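Local coordinates for Lin1840 protein (Listeria innocua serovar 6a, PDB 4ZOC), which probably hydrolyses terminal, non-reducing beta-D-glucosyl residues, as a family 3 glycoside hydrolase with a role in beta-1,2-glucan metabolism, at residues Y604-L614 / V626-A637. The protein carries 2 engineered substitutions. Numbering follows the deposited sequence.
Sequences YSEFELKTSSL and VEVTIKNISDIA
Leu609 and Ile630 run alongside each other in the same direction, in an antiparallel pairing of strands 607-611 and 624-632 within the fibronectin type III-like beta-sandwich. Leu609 CD1 is 3.7 Å from Ile630 CD1, and both side chains face strand 638-648 of the other sheet. On the same face the Phe607 ring meets Asn632 obliquely, ring and amide planes 48° apart, with CE1 4.1 Å from Asn632 CB. Lys610 and Thr629 form a hydrogen-bonded pair. At the strand end Ser612 OG donates to the anti lone pair of Glu627 OE2 at 2.6 Å, and a water bridges Ser612 OG, Lys610 O and Thr629 OG1. Past the other end of the paired strands, Ile633 sets its CG1 against Glu606 CB (3.9 Å). Asn632, its CG anti to the backbone N (chi1 -178°), turns OD1 to Ser634 N in an Asx turn and also accepts from Ser634 OG. Asn632 ND2 and Ser605 OG both donate hydrogen bonds to Ile636 O, from opposite faces of its carbonyl plane: ND2 at 2.8 Å, and Ser605 OG at 2.7 Å and 56° out of that plane.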
loop_
_atom_site.group_PDB
_atom_site.type_symbol
_atom_site.label_atom_id
_atom_site.label_comp_id
_atom_site.label_asym_id
_atom_site.label_seq_id
_atom_site.Cartn_x
_atom_site.Cartn_y
_atom_site.Cartn_z
ATOM N N TYR A 604 17.684 -31.729 -2.957
ATOM C CA TYR A 604 17.914 -33.131 -2.688
ATOM C C TYR A 604 19.202 -33.380 -1.852
ATOM O O TYR A 604 19.374 -34.474 -1.327
ATOM C CB TYR A 604 17.903 -33.971 -3.968
ATOM C CG TYR A 604 16.656 -33.815 -4.785
ATOM C CD1 TYR A 604 15.414 -33.528 -4.152
ATOM C CD2 TYR A 604 16.670 -33.999 -6.139
ATOM C CE1 TYR A 604 14.241 -33.448 -4.881
ATOM C CE2 TYR A 604 15.523 -33.882 -6.895
ATOM C CZ TYR A 604 14.306 -33.578 -6.283
ATOM O OH TYR A 604 13.164 -33.437 -7.095
ATOM N N SER A 605 20.063 -32.393 -1.750
ATOM C CA SER A 605 21.306 -32.496 -1.068
ATOM C C SER A 605 21.183 -31.802 0.323
ATOM O O SER A 605 20.152 -31.193 0.688
ATOM C CB SER A 605 22.381 -31.776 -1.874
ATOM O OG SER A 605 22.504 -32.187 -3.190
ATOM N N GLU A 606 22.250 -31.874 1.076
ATOM C CA GLU A 606 22.363 -31.192 2.381
ATOM C C GLU A 606 23.733 -30.519 2.429
ATOM O O GLU A 606 24.729 -31.070 1.973
ATOM C CB GLU A 606 22.360 -32.246 3.454
ATOM C CG GLU A 606 21.165 -32.591 4.260
ATOM C CD GLU A 606 21.662 -33.187 5.605
ATOM O OE1 GLU A 606 22.258 -34.263 5.578
ATOM O OE2 GLU A 606 21.550 -32.578 6.712
ATOM N N PHE A 607 23.802 -29.325 2.983
ATOM C CA PHE A 607 25.045 -28.558 2.955
ATOM C C PHE A 607 25.387 -28.062 4.315
ATOM O O PHE A 607 24.559 -27.946 5.152
ATOM C CB PHE A 607 24.902 -27.339 2.055
ATOM C CG PHE A 607 24.497 -27.683 0.634
ATOM C CD1 PHE A 607 25.462 -28.006 -0.342
ATOM C CD2 PHE A 607 23.173 -27.664 0.275
ATOM C CE1 PHE A 607 25.108 -28.356 -1.614
ATOM C CE2 PHE A 607 22.792 -28.053 -1.012
ATOM C CZ PHE A 607 23.764 -28.338 -1.954
ATOM N N GLU A 608 26.669 -27.774 4.516
ATOM C CA GLU A 608 27.131 -27.165 5.745
ATOM C C GLU A 608 27.955 -25.963 5.395
ATOM O O GLU A 608 28.791 -26.036 4.480
ATOM C CB GLU A 608 27.972 -28.151 6.508
ATOM C CG GLU A 608 27.305 -28.682 7.760
ATOM C CD GLU A 608 28.317 -29.385 8.643
ATOM O OE1 GLU A 608 28.387 -29.061 9.851
ATOM O OE2 GLU A 608 29.073 -30.227 8.092
ATOM N N LEU A 609 27.720 -24.858 6.085
ATOM C CA LEU A 609 28.450 -23.635 5.785
ATOM C C LEU A 609 29.227 -23.207 7.019
ATOM O O LEU A 609 28.704 -23.259 8.100
ATOM C CB LEU A 609 27.471 -22.502 5.408
ATOM C CG LEU A 609 26.916 -22.512 4.011
ATOM C CD1 LEU A 609 25.919 -23.651 3.784
ATOM C CD2 LEU A 609 26.378 -21.127 3.730
ATOM N N LYS A 610 30.434 -22.708 6.838
ATOM C CA LYS A 610 31.245 -22.125 7.885
ATOM C C LYS A 610 31.828 -20.804 7.383
ATOM O O LYS A 610 32.480 -20.772 6.363
ATOM C CB LYS A 610 32.407 -23.104 8.246
ATOM C CG LYS A 610 33.422 -22.600 9.264
ATOM C CD LYS A 610 32.960 -22.907 10.696
ATOM C CE LYS A 610 33.673 -22.073 11.742
ATOM N NZ LYS A 610 33.036 -22.324 13.062
ATOM N N THR A 611 31.643 -19.752 8.156
ATOM C CA THR A 611 32.205 -18.421 7.869
ATOM C C THR A 611 33.544 -18.266 8.624
ATOM O O THR A 611 33.656 -18.553 9.820
ATOM C CB THR A 611 31.145 -17.321 8.225
ATOM O OG1 THR A 611 29.940 -17.544 7.457
ATOM C CG2 THR A 611 31.632 -15.949 7.976
ATOM N N SER A 612 34.576 -17.893 7.892
ATOM C CA SER A 612 35.897 -17.633 8.480
ATOM C C SER A 612 35.794 -16.420 9.404
ATOM O O SER A 612 34.902 -15.579 9.255
ATOM C CB SER A 612 36.907 -17.394 7.387
ATOM O OG SER A 612 36.983 -18.515 6.542
ATOM N N SER A 613 36.702 -16.368 10.390
ATOM C CA SER A 613 36.730 -15.311 11.374
ATOM C C SER A 613 36.686 -13.929 10.713
ATOM O O SER A 613 37.369 -13.700 9.738
ATOM C CB SER A 613 38.039 -15.462 12.219
ATOM O OG SER A 613 37.853 -14.953 13.517
ATOM N N LEU A 614 35.845 -13.037 11.253
ATOM C CA LEU A 614 35.629 -11.721 10.699
ATOM C C LEU A 614 36.201 -10.700 11.640
ATOM O O LEU A 614 36.140 -10.928 12.832
ATOM C CB LEU A 614 34.117 -11.421 10.531
ATOM C CG LEU A 614 33.366 -12.171 9.435
ATOM C CD1 LEU A 614 31.844 -12.056 9.613
ATOM C CD2 LEU A 614 33.780 -11.653 8.070
ATOM N N VAL A 626 34.324 -11.384 3.309
ATOM C CA VAL A 626 33.604 -12.469 3.956
ATOM C C VAL A 626 33.944 -13.743 3.221
ATOM O O VAL A 626 33.756 -13.856 1.981
ATOM C CB VAL A 626 32.075 -12.231 3.932
ATOM C CG1 VAL A 626 31.396 -13.357 4.635
ATOM C CG2 VAL A 626 31.716 -10.894 4.575
ATOM N N GLU A 627 34.510 -14.695 3.950
ATOM C CA GLU A 627 34.956 -15.943 3.360
ATOM C C GLU A 627 34.130 -17.068 3.906
ATOM O O GLU A 627 33.969 -17.205 5.121
ATOM C CB GLU A 627 36.449 -16.206 3.692
ATOM C CG GLU A 627 36.960 -17.516 3.103
ATOM C CD GLU A 627 38.400 -17.762 3.468
ATOM O OE1 GLU A 627 39.241 -17.554 2.600
ATOM O OE2 GLU A 627 38.672 -18.100 4.643
ATOM N N VAL A 628 33.598 -17.874 3.021
ATOM C CA VAL A 628 32.644 -18.891 3.408
ATOM C C VAL A 628 33.062 -20.223 2.817
ATOM O O VAL A 628 33.268 -20.337 1.636
ATOM C CB VAL A 628 31.188 -18.577 2.972
ATOM C CG1 VAL A 628 30.223 -19.626 3.499
ATOM C CG2 VAL A 628 30.746 -17.184 3.450
ATOM N N THR A 629 33.141 -21.228 3.671
ATOM C CA THR A 629 33.433 -22.605 3.240
ATOM C C THR A 629 32.162 -23.411 3.273
ATOM O O THR A 629 31.439 -23.473 4.281
ATOM C CB THR A 629 34.445 -23.245 4.200
ATOM O OG1 THR A 629 35.626 -22.449 4.158
ATOM C CG2 THR A 629 34.815 -24.620 3.766
ATOM N N ILE A 630 31.881 -24.027 2.143
ATOM C CA ILE A 630 30.649 -24.809 2.010
ATOM C C ILE A 630 30.996 -26.233 1.626
ATOM O O ILE A 630 31.866 -26.455 0.801
ATOM C CB ILE A 630 29.656 -24.163 1.026
ATOM C CG1 ILE A 630 28.376 -25.011 0.957
ATOM C CG2 ILE A 630 30.271 -23.939 -0.350
ATOM C CD1 ILE A 630 27.190 -24.228 0.359
ATOM N N LYS A 631 30.312 -27.185 2.258
ATOM C CA LYS A 631 30.462 -28.614 2.008
ATOM C C LYS A 631 29.112 -29.269 1.745
ATOM O O LYS A 631 28.159 -29.002 2.433
ATOM C CB LYS A 631 31.120 -29.299 3.213
ATOM C CG LYS A 631 31.618 -30.697 2.840
ATOM C CD LYS A 631 32.316 -31.439 3.957
ATOM C CE LYS A 631 32.539 -32.865 3.485
ATOM N NZ LYS A 631 33.351 -33.557 4.490
ATOM N N ASN A 632 29.054 -30.099 0.716
ATOM C CA ASN A 632 27.961 -31.008 0.482
ATOM C C ASN A 632 28.165 -32.324 1.235
ATOM O O ASN A 632 29.044 -33.091 0.894
ATOM C CB ASN A 632 27.849 -31.278 -1.015
ATOM C CG ASN A 632 26.686 -32.201 -1.405
ATOM O OD1 ASN A 632 26.035 -32.872 -0.593
ATOM N ND2 ASN A 632 26.451 -32.283 -2.734
ATOM N N ILE A 633 27.394 -32.493 2.314
ATOM C CA ILE A 633 27.530 -33.562 3.250
ATOM C C ILE A 633 26.597 -34.726 2.932
ATOM O O ILE A 633 26.406 -35.627 3.748
ATOM C CB ILE A 633 27.350 -33.065 4.698
ATOM C CG1 ILE A 633 25.958 -32.447 4.939
ATOM C CG2 ILE A 633 28.462 -32.025 5.074
ATOM C CD1 ILE A 633 25.596 -32.238 6.419
ATOM N N SER A 634 25.989 -34.695 1.761
ATOM C CA SER A 634 25.098 -35.794 1.289
ATOM C C SER A 634 25.800 -36.581 0.186
ATOM O O SER A 634 26.958 -36.277 -0.213
ATOM C CB SER A 634 23.762 -35.230 0.772
ATOM O OG SER A 634 23.924 -34.589 -0.528
ATOM N N ASP A 635 25.096 -37.594 -0.337
ATOM C CA ASP A 635 25.609 -38.377 -1.371
ATOM C C ASP A 635 25.058 -37.943 -2.718
ATOM O O ASP A 635 25.178 -38.673 -3.696
ATOM C CB ASP A 635 25.234 -39.857 -1.100
ATOM C CG ASP A 635 25.902 -40.375 0.143
ATOM O OD1 ASP A 635 27.135 -40.165 0.310
ATOM O OD2 ASP A 635 25.212 -40.984 0.947
ATOM N N ILE A 636 24.450 -36.763 -2.768
ATOM C CA ILE A 636 23.770 -36.307 -3.999
ATOM C C ILE A 636 24.389 -34.936 -4.396
ATOM O O ILE A 636 24.444 -34.068 -3.579
ATOM C CB ILE A 636 22.267 -36.175 -3.737
ATOM C CG1 ILE A 636 21.645 -37.577 -3.427
ATOM C CG2 ILE A 636 21.566 -35.580 -4.928
ATOM C CD1 ILE A 636 20.430 -37.481 -2.525
ATOM N N ALA A 637 24.897 -34.792 -5.620
ATOM C CA ALA A 637 25.466 -33.540 -6.118
ATOM C C ALA A 637 24.355 -32.483 -6.158
ATOM O O ALA A 637 23.189 -32.817 -6.441
ATOM C CB ALA A 637 26.024 -33.732 -7.513
HETATM O O HOH W 1 35.142 -20.675 6.353
HETATM O O HOH W 2 35.074 -14.381 6.650
#